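Local coordinates for protein HNH endonuclease (Geobacillus virus E2, PDB 5H0M) that probably hydrolyses phosphodiester bonds of DNA, with nicking activity, as a thermophilic phage nuclease of the HNH family that carries a four-cysteine zinc site, at residues L66-K71 / L110-Q115; I90-T95 / A116-K121; D72-Q77 / I85-I90; Q50-F55 / P96-W101. All blocks are in the same frame, centred on the assembly; numbering follows the deposited sequence.

Contact 1 (L66-K71 / L110-Q115); sequences LAVLAK and LQSLCQ. With ZN (zinc ion), chain B.
Val68 and Leu69 of helix 59-71 rest on Leu110 and Ser112 of strand 110-113, the helix passing over the strand with axes 7.8 Å apart at closest approach and a signed crossing angle of -63°. Val68 uses both branches. With CG1 anti to its backbone N (chi1 173°), CG2 falls toward Leu110, 3.8 Å from Leu110 CB and close to Leu110 CD1 as well, while CG1 turns to Ser112 and lies 3.7 Å from Ser112 OG. The Val68 and Leu110 side chains cross at about a right angle. Leu69 sends one methyl toward the strand: Leu69 CD2 is 3.5 Å from Ser112 OG. The hydroxyl is packed against carbon on this side; its hydrogen bond goes to Asp72 OD2, just beyond the helix.

Toward solvent the link passes through water. Lys71 folds back through chi3 and chi4, both near 80°, and Lys71 NZ donates to water 1 at 2.9 Å; the same water can donate to Leu110 O, also at 2.9 Å. Farther along, Cys114 leaves the strand, caps the helix that follows and binds the zinc ion through SG at 2.4 Å. Strand 110-113, running through Cys114 into helix 115-129, fits the second strand and helix of the beta-beta-alpha finger of HNH nucleases, on which helix 59-71 packs from outside the motif.

Contact 2 (I90-T95 / A116-K121); sequences IVDHIT and ACHNRK. With ZN (zinc ion), chain B.
Lys121 delivers one ammonium group to three acceptors of segment 90-95, two of them main-chain carbonyls in succession. Lys121 NZ lies 2.8 Å from His93 O, 3.2 Å from Ile94 O and 3.1 Å from Asp92 OD2, the last a salt bridge; Asp125, one turn further along the helix, forms a second salt bridge with it. The chain is extended as far as CE and bends only at its end (chi4 -65°), which swings NZ into this group of oxygens. It meets the Asp92 carboxylate from above, 54° out of its plane.

His118, one turn earlier, also faces Asp92. Its CG is anti to the backbone N, which carries the imidazole out toward the strand, where His118 CD2 comes to 3.6 Å from Asp92 OD2. Ring and carboxylate planes are 70° apart, with Asp92 CG at the ring edge. Water 3 joins the two groups, 3.0 Å from Asp92 OD1 and 2.9 Å from His118 NE2. Ile90 CD1 lies over the centre of one ring face, 4.2 Å above the plane.

Strand and helix run nearly parallel, axes 9.9 Å apart, so successive helical turns come opposite alternate residues, His118 at Asp92 and Lys121 at Ile94. With strand 110-113 they form the beta-beta-alpha fold of HNH nucleases. In relatives the equivalents of Asp92 and His118 commonly bind the catalytic metal, a site distinct from the four-cysteine zinc, and water 3 probably marks it here; that of His93, whose NE2 bonds Arg104 O, is probably the general base.

Contact 3 (D72-Q77 / I85-I90); sequences DNYLCQ and ITRAVI. With ZN (zinc ion), chain B.
Backbone bonds join Tyr74 and Cys76 to the chain at Thr86 and Ala88. Cys76 N donates to Thr86 O at 2.8 Å, almost straight (178° at the hydrogen) and nearly in line with the carbonyl; Ala88 N donates to Tyr74 O at 2.9 Å, meeting this oxygen from above its carbonyl plane. Between the two bonds Leu75 and Arg87 form a single antiparallel bridge, a non-hydrogen-bonded pair with CA atoms 4.8 Å apart. Water 4 extends the link, accepting from Thr86 N and able to donate to Cys76 O.

Among the side chains, Arg87 bends at chi2 (98°) and returns alongside Tyr74, both pointing the same way. The guanidinium lays one face over Tyr74 CB, with its plane 27° from the ring plane and Arg87 NH2 3.5 Å from Tyr74 CD2. Apolar contact is slighter: Leu75 CD2 lies 4.0 Å from Ile85 CG2.

Metal binding adds a further interaction, made by Cys76 alone of the two segments. Cys76 SG holds the zinc ion at 2.3 Å with Cys79, Cys114 and Cys117, and also caps the helix that follows. Because the bond from Cys76 N fixes the residue whose sulfur binds zinc, backbone pairing and coordination probably stiffen one another here.

Contact 4 (Q50-F55 / P96-W101); sequences QQARAF and PLLVDW
Ala52, on the last turns of helix 41-55, lies nearest Leu98, with CA atoms 6.8 Å apart, where residues 97-99 take helical angles without the regular bonds and Pro96 O receives both Val99 N and Asp100 N. The Ala52 methyl fits between two leucines, with Ala52 CB 3.8 Å from Leu97 CD2 and 3.7 Å from Leu98 CD2. Leu97 also turns to Phe55: Leu97 CD2 is 3.7 Å from Phe55 CD2, and Leu97 CD1 lies over one face of the ring, toward its rim.

The contact thus packs the N-terminal helix of the model against the loop that connects the two strands of the HNH beta-beta-alpha finger.

Trp101 presents the broadest surface to the helix. Gln51, extended with CG anti to the backbone N, lays its amide flat on the indole, the planes 3° apart and Gln51 OE1 3.4 Å above the ring system. Its CG makes a CH-pi contact 3.6 Å from the centroid of the six-membered ring, 22° off the normal. Phe55 approaches the indole differently: Phe55 CB sits at its edge, 3.9 Å from Trp101 CH2, and the two aromatic planes stand at 75°. Arg104 makes a cation-pi contact with Trp101.

Contact 1 is the most buried, chiefly aliphatic with water at its solvent side; the other three are partly buried. Contacts 1 and 2 use neighbouring strands of one antiparallel sheet and touch through backbone pairs such as Leu113 N to Ile90 O, 2.8 Å, but helix 59-71 meets it mainly with aliphatic side chains, helix 115-129 mainly with Lys121 and His118. Contacts 1, 2 and 3 each supply a cysteine to the zinc ion, and contact 3, which shares Ile90 with contact 2, relies on main-chain bonds between loops. Contact 4 lies about 23 Å from contact 3, centre to centre, away from the metal, and mixes aromatic and aliphatic packing; it meets contact 2 where Phe55 packs on His93.

Contact 1 (L66-K71 / L110-Q115)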
loop_
_atom_site.group_PDB
_atom_site.type_symbol
_atom_site.label_atom_id
_atom_site.label_comp_id
_atom_site.label_asym_id
_atom_site.label_seq_id
_atom_site.Cartn_x
_atom_site.Cartn_y
_atom_site.Cartn_z
ATOM N N LEU A 66 4.409 10.173 3.284
ATOM C CA LEU A 66 5.617 10.966 3.214
ATOM C C LEU A 66 6.698 10.403 4.124
ATOM O O LEU A 66 7.865 10.388 3.760
ATOM C CB LEU A 66 5.335 12.423 3.582
ATOM C CG LEU A 66 4.521 13.236 2.573
ATOM C CD1 LEU A 66 4.127 14.581 3.189
ATOM C CD2 LEU A 66 5.266 13.432 1.261
ATOM N N ALA A 67 6.311 9.932 5.301
ATOM C CA ALA A 67 7.257 9.355 6.244
ATOM C C ALA A 67 7.916 8.103 5.653
ATOM O O ALA A 67 9.106 7.875 5.822
ATOM C CB ALA A 67 6.582 9.036 7.565
ATOM N N VAL A 68 7.119 7.280 4.968
ATOM C CA VAL A 68 7.649 6.061 4.355
ATOM C C VAL A 68 8.597 6.389 3.202
ATOM O O VAL A 68 9.690 5.831 3.097
ATOM C CB VAL A 68 6.500 5.142 3.882
ATOM C CG1 VAL A 68 7.028 3.951 3.088
ATOM C CG2 VAL A 68 5.691 4.634 5.062
ATOM N N LEU A 69 8.190 7.298 2.328
ATOM C CA LEU A 69 9.060 7.684 1.214
ATOM C C LEU A 69 10.372 8.242 1.738
ATOM O O LEU A 69 11.438 7.926 1.222
ATOM C CB LEU A 69 8.378 8.702 0.318
ATOM C CG LEU A 69 7.274 8.119 -0.570
ATOM C CD1 LEU A 69 6.371 9.239 -1.058
ATOM C CD2 LEU A 69 7.856 7.333 -1.725
ATOM N N ALA A 70 10.289 9.063 2.770
ATOM C CA ALA A 70 11.498 9.653 3.327
ATOM C C ALA A 70 12.419 8.595 3.921
ATOM O O ALA A 70 13.635 8.603 3.653
ATOM C CB ALA A 70 11.147 10.697 4.380
ATOM N N LYS A 71 11.848 7.678 4.699
ATOM C CA LYS A 71 12.590 6.541 5.296
ATOM C C LYS A 71 13.268 5.715 4.220
ATOM O O LYS A 71 14.396 5.262 4.391
ATOM C CB LYS A 71 11.648 5.658 6.138
ATOM C CG LYS A 71 12.218 4.307 6.551
ATOM C CD LYS A 71 11.165 3.435 7.197
ATOM C CE LYS A 71 10.273 2.751 6.177
ATOM N NZ LYS A 71 10.930 1.596 5.498
ATOM N N LEU A 110 4.217 -0.987 4.952
ATOM C CA LEU A 110 4.222 -0.038 3.826
ATOM C C LEU A 110 5.575 -0.021 3.125
ATOM O O LEU A 110 6.612 0.001 3.787
ATOM C CB LEU A 110 3.883 1.369 4.342
ATOM C CG LEU A 110 2.441 1.543 4.796
ATOM C CD1 LEU A 110 2.299 2.806 5.620
ATOM C CD2 LEU A 110 1.468 1.515 3.638
ATOM N N GLN A 111 5.562 -0.037 1.792
ATOM C CA GLN A 111 6.797 0.041 1.022
ATOM C C GLN A 111 6.678 1.020 -0.129
ATOM O O GLN A 111 5.663 1.070 -0.813
ATOM C CB GLN A 111 7.201 -1.320 0.464
ATOM C CG GLN A 111 7.365 -2.408 1.492
ATOM C CD GLN A 111 7.847 -3.694 0.850
ATOM O OE1 GLN A 111 7.065 -4.411 0.215
ATOM N NE2 GLN A 111 9.126 -3.980 1.000
ATOM N N SER A 112 7.752 1.760 -0.359
ATOM C CA SER A 112 7.858 2.604 -1.541
ATOM C C SER A 112 8.228 1.726 -2.728
ATOM O O SER A 112 9.151 0.913 -2.623
ATOM C CB SER A 112 8.956 3.645 -1.336
ATOM O OG SER A 112 8.743 4.390 -0.137
ATOM N N LEU A 113 7.496 1.881 -3.838
ATOM C CA LEU A 113 7.639 1.020 -5.027
ATOM C C LEU A 113 7.655 1.837 -6.305
ATOM O O LEU A 113 7.029 2.891 -6.390
ATOM C CB LEU A 113 6.485 0.017 -5.138
ATOM C CG LEU A 113 6.302 -0.982 -3.982
ATOM C CD1 LEU A 113 5.092 -1.849 -4.258
ATOM C CD2 LEU A 113 7.546 -1.830 -3.784
ATOM N N CYS A 114 8.381 1.322 -7.298
ATOM C CA CYS A 114 8.272 1.814 -8.663
ATOM C C CYS A 114 7.021 1.216 -9.302
ATOM O O CYS A 114 6.372 0.335 -8.745
ATOM C CB CYS A 114 9.526 1.464 -9.472
ATOM S SG CYS A 114 9.691 -0.264 -9.927
ATOM N N GLN A 115 6.651 1.708 -10.474
ATOM C CA GLN A 115 5.445 1.218 -11.124
ATOM C C GLN A 115 5.539 -0.263 -11.477
ATOM O O GLN A 115 4.583 -1.014 -11.310
ATOM C CB GLN A 115 5.150 2.029 -12.382
ATOM C CG GLN A 115 4.055 1.417 -13.227
ATOM C CD GLN A 115 3.722 2.258 -14.420
ATOM O OE1 GLN A 115 4.009 3.455 -14.440
ATOM N NE2 GLN A 115 3.090 1.646 -15.414
HETATM ZN ZN ZN B . 10.995 -1.472 -8.386
HETATM O O HOH W 1 9.411 0.558 3.265
HETATM O O HOH W 2 8.809 -0.287 6.308
#

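Contact 2 (I90-T95 / A116-K121)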
loop_
_atom_site.group_PDB
_atom_site.type_symbol
_atom_site.label_atom_id
_atom_site.label_comp_id
_atom_site.label_asym_id
_atom_site.label_seq_id
_atom_site.Cartn_x
_atom_site.Cartn_y
_atom_site.Cartn_z
ATOM N N ILE A 90 5.061 5.301 -5.719
ATOM C CA ILE A 90 3.852 4.981 -4.963
ATOM C C ILE A 90 4.264 4.311 -3.662
ATOM O O ILE A 90 5.317 3.692 -3.602
ATOM C CB ILE A 90 2.912 4.099 -5.814
ATOM C CG1 ILE A 90 1.504 4.060 -5.222
ATOM C CG2 ILE A 90 3.492 2.725 -6.025
ATOM C CD1 ILE A 90 0.470 3.557 -6.203
ATOM N N VAL A 91 3.453 4.476 -2.624
ATOM C CA VAL A 91 3.618 3.723 -1.386
ATOM C C VAL A 91 2.471 2.727 -1.317
ATOM O O VAL A 91 1.302 3.136 -1.391
ATOM C CB VAL A 91 3.600 4.632 -0.151
ATOM C CG1 VAL A 91 3.673 3.835 1.134
ATOM C CG2 VAL A 91 4.771 5.597 -0.199
ATOM N N ASP A 92 2.810 1.446 -1.174
ATOM C CA ASP A 92 1.811 0.358 -1.173
ATOM C C ASP A 92 1.788 -0.381 0.164
ATOM O O ASP A 92 2.826 -0.581 0.805
ATOM C CB ASP A 92 2.099 -0.645 -2.295
ATOM C CG ASP A 92 0.904 -1.564 -2.616
ATOM O OD1 ASP A 92 -0.270 -1.198 -2.341
ATOM O OD2 ASP A 92 1.140 -2.654 -3.169
ATOM N N HIS A 93 0.584 -0.796 0.546
ATOM C CA HIS A 93 0.371 -1.689 1.682
ATOM C C HIS A 93 0.810 -3.094 1.342
ATOM O O HIS A 93 0.404 -3.635 0.306
ATOM C CB HIS A 93 -1.102 -1.693 2.070
ATOM C CG HIS A 93 -1.562 -0.401 2.669
ATOM N ND1 HIS A 93 -1.904 0.686 1.906
ATOM C CD2 HIS A 93 -1.701 -0.018 3.959
ATOM C CE1 HIS A 93 -2.248 1.687 2.698
ATOM N NE2 HIS A 93 -2.119 1.290 3.949
ATOM N N ILE A 94 1.603 -3.699 2.213
ATOM C CA ILE A 94 2.070 -5.078 1.964
ATOM C C ILE A 94 0.888 -6.035 2.082
ATOM O O ILE A 94 0.524 -6.712 1.115
ATOM C CB ILE A 94 3.211 -5.478 2.897
ATOM C CG1 ILE A 94 4.425 -4.575 2.707
ATOM C CG2 ILE A 94 3.536 -6.955 2.687
ATOM C CD1 ILE A 94 5.561 -4.854 3.662
ATOM N N THR A 95 0.264 -6.066 3.256
ATOM C CA THR A 95 -1.079 -6.628 3.404
ATOM C C THR A 95 -2.040 -5.544 2.937
ATOM O O THR A 95 -2.059 -4.455 3.514
ATOM C CB THR A 95 -1.372 -6.995 4.851
ATOM O OG1 THR A 95 -0.392 -7.937 5.310
ATOM C CG2 THR A 95 -2.758 -7.601 4.991
ATOM N N ALA A 116 6.676 -0.684 -12.017
ATOM C CA ALA A 116 6.851 -2.072 -12.413
ATOM C C ALA A 116 6.721 -3.012 -11.232
ATOM O O ALA A 116 6.095 -4.063 -11.336
ATOM C CB ALA A 116 8.181 -2.284 -13.128
ATOM N N CYS A 117 7.311 -2.632 -10.099
ATOM C CA CYS A 117 7.201 -3.446 -8.894
ATOM C C CYS A 117 5.793 -3.414 -8.317
ATOM O O CYS A 117 5.324 -4.408 -7.803
ATOM C CB CYS A 117 8.233 -3.022 -7.861
ATOM S SG CYS A 117 9.904 -3.532 -8.356
ATOM N N HIS A 118 5.095 -2.292 -8.420
ATOM C CA HIS A 118 3.696 -2.246 -7.981
ATOM C C HIS A 118 2.830 -3.170 -8.837
ATOM O O HIS A 118 1.962 -3.889 -8.335
ATOM C CB HIS A 118 3.150 -0.825 -8.023
ATOM C CG HIS A 118 1.751 -0.716 -7.502
ATOM N ND1 HIS A 118 0.669 -0.532 -8.331
ATOM C CD2 HIS A 118 1.254 -0.789 -6.244
ATOM C CE1 HIS A 118 -0.434 -0.480 -7.602
ATOM N NE2 HIS A 118 -0.105 -0.623 -6.334
ATOM N N ASN A 119 3.081 -3.178 -10.148
ATOM C CA ASN A 119 2.368 -4.070 -11.052
ATOM C C ASN A 119 2.647 -5.534 -10.739
ATOM O O ASN A 119 1.728 -6.366 -10.700
ATOM C CB ASN A 119 2.770 -3.744 -12.490
ATOM C CG ASN A 119 1.989 -4.538 -13.507
ATOM O OD1 ASN A 119 0.788 -4.312 -13.698
ATOM N ND2 ASN A 119 2.659 -5.478 -14.168
ATOM N N ARG A 120 3.909 -5.866 -10.499
ATOM C CA ARG A 120 4.277 -7.227 -10.136
ATOM C C ARG A 120 3.591 -7.630 -8.842
ATOM O O ARG A 120 3.053 -8.729 -8.734
ATOM C CB ARG A 120 5.802 -7.365 -10.002
ATOM C CG ARG A 120 6.259 -8.686 -9.430
ATOM C CD ARG A 120 7.754 -8.890 -9.493
ATOM N NE ARG A 120 8.505 -7.851 -8.790
ATOM C CZ ARG A 120 9.829 -7.839 -8.654
ATOM N NH1 ARG A 120 10.575 -8.814 -9.172
ATOM N NH2 ARG A 120 10.422 -6.851 -7.991
ATOM N N LYS A 121 3.635 -6.742 -7.854
ATOM C CA LYS A 121 3.042 -7.028 -6.546
ATOM C C LYS A 121 1.542 -7.220 -6.665
ATOM O O LYS A 121 0.959 -8.055 -5.966
ATOM C CB LYS A 121 3.340 -5.929 -5.536
ATOM C CG LYS A 121 2.721 -6.192 -4.160
ATOM C CD LYS A 121 3.247 -5.257 -3.102
ATOM C CE LYS A 121 2.596 -5.589 -1.765
ATOM N NZ LYS A 121 1.129 -5.356 -1.726
HETATM ZN ZN ZN B . 10.995 -1.472 -8.386
HETATM O O HOH W 3 -2.289 -1.335 -4.538
#

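Contact 3 (D72-Q77 / I85-I90)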
loop_
_atom_site.group_PDB
_atom_site.type_symbol
_atom_site.label_atom_id
_atom_site.label_comp_id
_atom_site.label_asym_id
_atom_site.label_seq_id
_atom_site.Cartn_x
_atom_site.Cartn_y
_atom_site.Cartn_z
ATOM N N ASP A 72 12.565 5.533 3.110
ATOM C CA ASP A 72 13.039 4.749 1.976
ATOM C C ASP A 72 13.946 5.541 1.021
ATOM O O ASP A 72 14.377 5.023 -0.015
ATOM C CB ASP A 72 11.831 4.181 1.216
ATOM C CG ASP A 72 11.146 3.060 1.962
ATOM O OD1 ASP A 72 11.751 2.522 2.927
ATOM O OD2 ASP A 72 10.010 2.713 1.580
ATOM N N ASN A 73 14.200 6.811 1.333
ATOM C CA ASN A 73 14.980 7.689 0.464
ATOM C C ASN A 73 14.447 7.721 -0.966
ATOM O O ASN A 73 15.198 7.833 -1.921
ATOM C CB ASN A 73 16.456 7.263 0.470
ATOM C CG ASN A 73 17.107 7.445 1.825
ATOM O OD1 ASN A 73 16.928 8.476 2.477
ATOM N ND2 ASN A 73 17.871 6.447 2.255
ATOM N N TYR A 74 13.129 7.623 -1.094
ATOM C CA TYR A 74 12.432 7.691 -2.369
ATOM C C TYR A 74 12.879 6.606 -3.343
ATOM O O TYR A 74 12.725 6.757 -4.546
ATOM C CB TYR A 74 12.519 9.110 -2.973
ATOM C CG TYR A 74 11.549 10.066 -2.319
ATOM C CD1 TYR A 74 11.836 10.614 -1.092
ATOM C CD2 TYR A 74 10.337 10.383 -2.922
ATOM C CE1 TYR A 74 10.952 11.479 -0.454
ATOM C CE2 TYR A 74 9.446 11.253 -2.312
ATOM C CZ TYR A 74 9.758 11.794 -1.072
ATOM O OH TYR A 74 8.858 12.650 -0.463
ATOM N N LEU A 75 13.421 5.513 -2.825
ATOM C CA LEU A 75 13.819 4.378 -3.655
ATOM C C LEU A 75 12.854 3.210 -3.560
ATOM O O LEU A 75 12.375 2.875 -2.481
ATOM C CB LEU A 75 15.198 3.866 -3.252
ATOM C CG LEU A 75 16.341 4.853 -3.461
ATOM C CD1 LEU A 75 17.629 4.209 -3.000
ATOM C CD2 LEU A 75 16.441 5.275 -4.924
ATOM N N CYS A 76 12.613 2.563 -4.690
ATOM C CA CYS A 76 11.815 1.346 -4.718
ATOM C C CYS A 76 12.488 0.269 -3.892
ATOM O O CYS A 76 13.621 -0.102 -4.157
ATOM C CB CYS A 76 11.618 0.851 -6.135
ATOM S SG CYS A 76 10.750 -0.727 -6.221
ATOM N N GLN A 77 11.789 -0.236 -2.881
ATOM C CA GLN A 77 12.375 -1.217 -1.955
ATOM C C GLN A 77 12.488 -2.606 -2.541
ATOM O O GLN A 77 13.347 -3.373 -2.127
ATOM C CB GLN A 77 11.584 -1.220 -0.634
ATOM C CG GLN A 77 11.630 0.120 0.083
ATOM C CD GLN A 77 13.043 0.542 0.430
ATOM O OE1 GLN A 77 13.593 1.505 -0.124
ATOM N NE2 GLN A 77 13.655 -0.194 1.329
ATOM N N ILE A 85 18.552 0.296 -8.548
ATOM C CA ILE A 85 18.204 1.637 -8.098
ATOM C C ILE A 85 17.121 2.222 -8.991
ATOM O O ILE A 85 17.354 2.505 -10.169
ATOM C CB ILE A 85 19.426 2.573 -8.085
ATOM C CG1 ILE A 85 20.501 2.043 -7.136
ATOM C CG2 ILE A 85 19.015 3.983 -7.714
ATOM C CD1 ILE A 85 20.090 1.889 -5.686
ATOM N N THR A 86 15.929 2.411 -8.415
ATOM C CA THR A 86 14.781 2.931 -9.138
ATOM C C THR A 86 14.005 3.876 -8.247
ATOM O O THR A 86 13.716 3.545 -7.093
ATOM C CB THR A 86 13.832 1.807 -9.581
ATOM O OG1 THR A 86 14.583 0.771 -10.232
ATOM C CG2 THR A 86 12.790 2.358 -10.542
ATOM N N ARG A 87 13.657 5.037 -8.773
ATOM C CA ARG A 87 12.834 5.989 -8.040
ATOM C C ARG A 87 11.455 5.389 -7.740
ATOM O O ARG A 87 10.804 4.847 -8.624
ATOM C CB ARG A 87 12.647 7.248 -8.868
ATOM C CG ARG A 87 11.792 8.306 -8.206
ATOM C CD ARG A 87 12.653 9.337 -7.537
ATOM N NE ARG A 87 11.863 10.393 -6.917
ATOM C CZ ARG A 87 12.373 11.318 -6.112
ATOM N NH1 ARG A 87 13.671 11.309 -5.829
ATOM N NH2 ARG A 87 11.587 12.246 -5.580
ATOM N N ALA A 88 11.012 5.503 -6.494
ATOM C CA ALA A 88 9.657 5.105 -6.125
ATOM C C ALA A 88 8.641 6.130 -6.586
ATOM O O ALA A 88 8.904 7.328 -6.538
ATOM C CB ALA A 88 9.551 4.925 -4.633
ATOM N N VAL A 89 7.467 5.645 -6.975
ATOM C CA VAL A 89 6.354 6.491 -7.411
ATOM C C VAL A 89 5.078 6.301 -6.598
ATOM O O VAL A 89 4.129 7.073 -6.755
ATOM C CB VAL A 89 6.020 6.285 -8.899
ATOM C CG1 VAL A 89 7.211 6.694 -9.761
ATOM C CG2 VAL A 89 5.582 4.866 -9.203
ATOM N N ILE A 90 5.061 5.301 -5.719
ATOM C CA ILE A 90 3.852 4.981 -4.963
ATOM C C ILE A 90 4.264 4.311 -3.662
ATOM O O ILE A 90 5.317 3.692 -3.602
ATOM C CB ILE A 90 2.912 4.099 -5.814
ATOM C CG1 ILE A 90 1.504 4.060 -5.222
ATOM C CG2 ILE A 90 3.492 2.725 -6.025
ATOM C CD1 ILE A 90 0.470 3.557 -6.203
HETATM ZN ZN ZN B . 10.995 -1.472 -8.386
HETATM O O HOH W 4 15.777 1.064 -5.768
#

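Contact 4 (Q50-F55 / P96-W101)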
loop_
_atom_site.group_PDB
_atom_site.type_symbol
_atom_site.label_atom_id
_atom_site.label_comp_id
_atom_site.label_asym_id
_atom_site.label_seq_id
_atom_site.Cartn_x
_atom_site.Cartn_y
_atom_site.Cartn_z
ATOM N N GLN A 50 -16.035 2.234 1.125
ATOM C CA GLN A 50 -16.126 3.666 1.372
ATOM C C GLN A 50 -15.061 4.156 2.352
ATOM O O GLN A 50 -14.484 5.243 2.181
ATOM C CB GLN A 50 -17.528 4.015 1.870
ATOM C CG GLN A 50 -18.597 3.894 0.784
ATOM C CD GLN A 50 -18.385 4.870 -0.354
ATOM O OE1 GLN A 50 -18.102 4.473 -1.485
ATOM N NE2 GLN A 50 -18.489 6.158 -0.053
ATOM N N GLN A 51 -14.806 3.351 3.379
ATOM C CA GLN A 51 -13.792 3.640 4.386
ATOM C C GLN A 51 -12.397 3.671 3.740
ATOM O O GLN A 51 -11.593 4.555 4.032
ATOM C CB GLN A 51 -13.868 2.588 5.488
ATOM C CG GLN A 51 -12.936 2.754 6.662
ATOM C CD GLN A 51 -13.087 1.606 7.658
ATOM O OE1 GLN A 51 -12.904 0.434 7.307
ATOM N NE2 GLN A 51 -13.419 1.937 8.899
ATOM N N ALA A 52 -12.132 2.717 2.861
ATOM C CA ALA A 52 -10.842 2.660 2.178
ATOM C C ALA A 52 -10.661 3.852 1.248
ATOM O O ALA A 52 -9.596 4.475 1.219
ATOM C CB ALA A 52 -10.687 1.340 1.441
ATOM N N ARG A 53 -11.703 4.217 0.504
ATOM C CA ARG A 53 -11.637 5.393 -0.351
ATOM C C ARG A 53 -11.283 6.635 0.449
ATOM O O ARG A 53 -10.397 7.401 0.064
ATOM C CB ARG A 53 -12.964 5.640 -1.059
ATOM C CG ARG A 53 -13.326 4.654 -2.141
ATOM C CD ARG A 53 -14.726 4.998 -2.599
ATOM N NE ARG A 53 -15.286 4.074 -3.568
ATOM C CZ ARG A 53 -15.337 4.295 -4.883
ATOM N NH1 ARG A 53 -14.806 5.395 -5.403
ATOM N NH2 ARG A 53 -15.906 3.403 -5.666
ATOM N N ALA A 54 -11.960 6.818 1.580
ATOM C CA ALA A 54 -11.755 7.981 2.429
ATOM C C ALA A 54 -10.357 8.005 3.023
ATOM O O ALA A 54 -9.766 9.072 3.213
ATOM C CB ALA A 54 -12.795 8.030 3.539
ATOM N N PHE A 55 -9.814 6.825 3.294
ATOM C CA PHE A 55 -8.490 6.728 3.899
ATOM C C PHE A 55 -7.415 7.446 3.081
ATOM O O PHE A 55 -6.554 8.145 3.619
ATOM C CB PHE A 55 -8.108 5.267 4.108
ATOM C CG PHE A 55 -6.720 5.074 4.638
ATOM C CD1 PHE A 55 -6.449 5.314 5.971
ATOM C CD2 PHE A 55 -5.689 4.694 3.794
ATOM C CE1 PHE A 55 -5.169 5.156 6.477
ATOM C CE2 PHE A 55 -4.406 4.536 4.294
ATOM C CZ PHE A 55 -4.148 4.763 5.624
ATOM N N PRO A 96 -2.807 -5.810 1.882
ATOM C CA PRO A 96 -3.616 -4.732 1.312
ATOM C C PRO A 96 -4.568 -4.091 2.315
ATOM O O PRO A 96 -5.044 -4.729 3.256
ATOM C CB PRO A 96 -4.392 -5.428 0.194
ATOM C CG PRO A 96 -3.513 -6.563 -0.213
ATOM C CD PRO A 96 -2.866 -7.036 1.058
ATOM N N LEU A 97 -4.847 -2.810 2.092
ATOM C CA LEU A 97 -5.744 -2.062 2.938
ATOM C C LEU A 97 -7.098 -2.737 3.131
ATOM O O LEU A 97 -7.624 -2.767 4.244
ATOM C CB LEU A 97 -5.935 -0.665 2.337
ATOM C CG LEU A 97 -6.796 0.301 3.130
ATOM C CD1 LEU A 97 -6.148 0.641 4.458
ATOM C CD2 LEU A 97 -7.030 1.558 2.296
ATOM N N LEU A 98 -7.646 -3.277 2.051
ATOM C CA LEU A 98 -8.963 -3.908 2.082
ATOM C C LEU A 98 -8.930 -5.297 2.695
ATOM O O LEU A 98 -9.979 -5.878 2.970
ATOM C CB LEU A 98 -9.554 -3.935 0.669
ATOM C CG LEU A 98 -10.068 -2.585 0.147
ATOM C CD1 LEU A 98 -10.262 -2.620 -1.362
ATOM C CD2 LEU A 98 -11.359 -2.225 0.861
ATOM N N VAL A 99 -7.729 -5.835 2.887
ATOM C CA VAL A 99 -7.555 -7.140 3.539
ATOM C C VAL A 99 -7.424 -6.999 5.059
ATOM O O VAL A 99 -7.962 -7.813 5.817
ATOM C CB VAL A 99 -6.348 -7.887 2.933
ATOM C CG1 VAL A 99 -5.972 -9.122 3.748
ATOM C CG2 VAL A 99 -6.645 -8.270 1.498
ATOM N N ASP A 100 -6.698 -5.983 5.525
ATOM C CA ASP A 100 -6.550 -5.751 6.963
ATOM C C ASP A 100 -6.497 -4.255 7.282
ATOM O O ASP A 100 -5.450 -3.611 7.223
ATOM C CB ASP A 100 -5.315 -6.451 7.520
ATOM C CG ASP A 100 -5.304 -6.495 9.038
ATOM O OD1 ASP A 100 -6.025 -5.681 9.685
ATOM O OD2 ASP A 100 -4.563 -7.339 9.612
ATOM N N TRP A 101 -7.652 -3.724 7.667
ATOM C CA TRP A 101 -7.789 -2.306 7.986
ATOM C C TRP A 101 -6.883 -1.880 9.143
ATOM O O TRP A 101 -6.392 -0.751 9.176
ATOM C CB TRP A 101 -9.265 -2.032 8.335
ATOM C CG TRP A 101 -9.580 -0.624 8.784
ATOM C CD1 TRP A 101 -9.962 -0.231 10.033
ATOM C CD2 TRP A 101 -9.538 0.565 7.986
ATOM N NE1 TRP A 101 -10.160 1.128 10.065
ATOM C CE2 TRP A 101 -9.898 1.642 8.824
ATOM C CE3 TRP A 101 -9.218 0.827 6.651
ATOM C CZ2 TRP A 101 -9.962 2.952 8.367
ATOM C CZ3 TRP A 101 -9.289 2.131 6.204
ATOM C CH2 TRP A 101 -9.643 3.174 7.061
#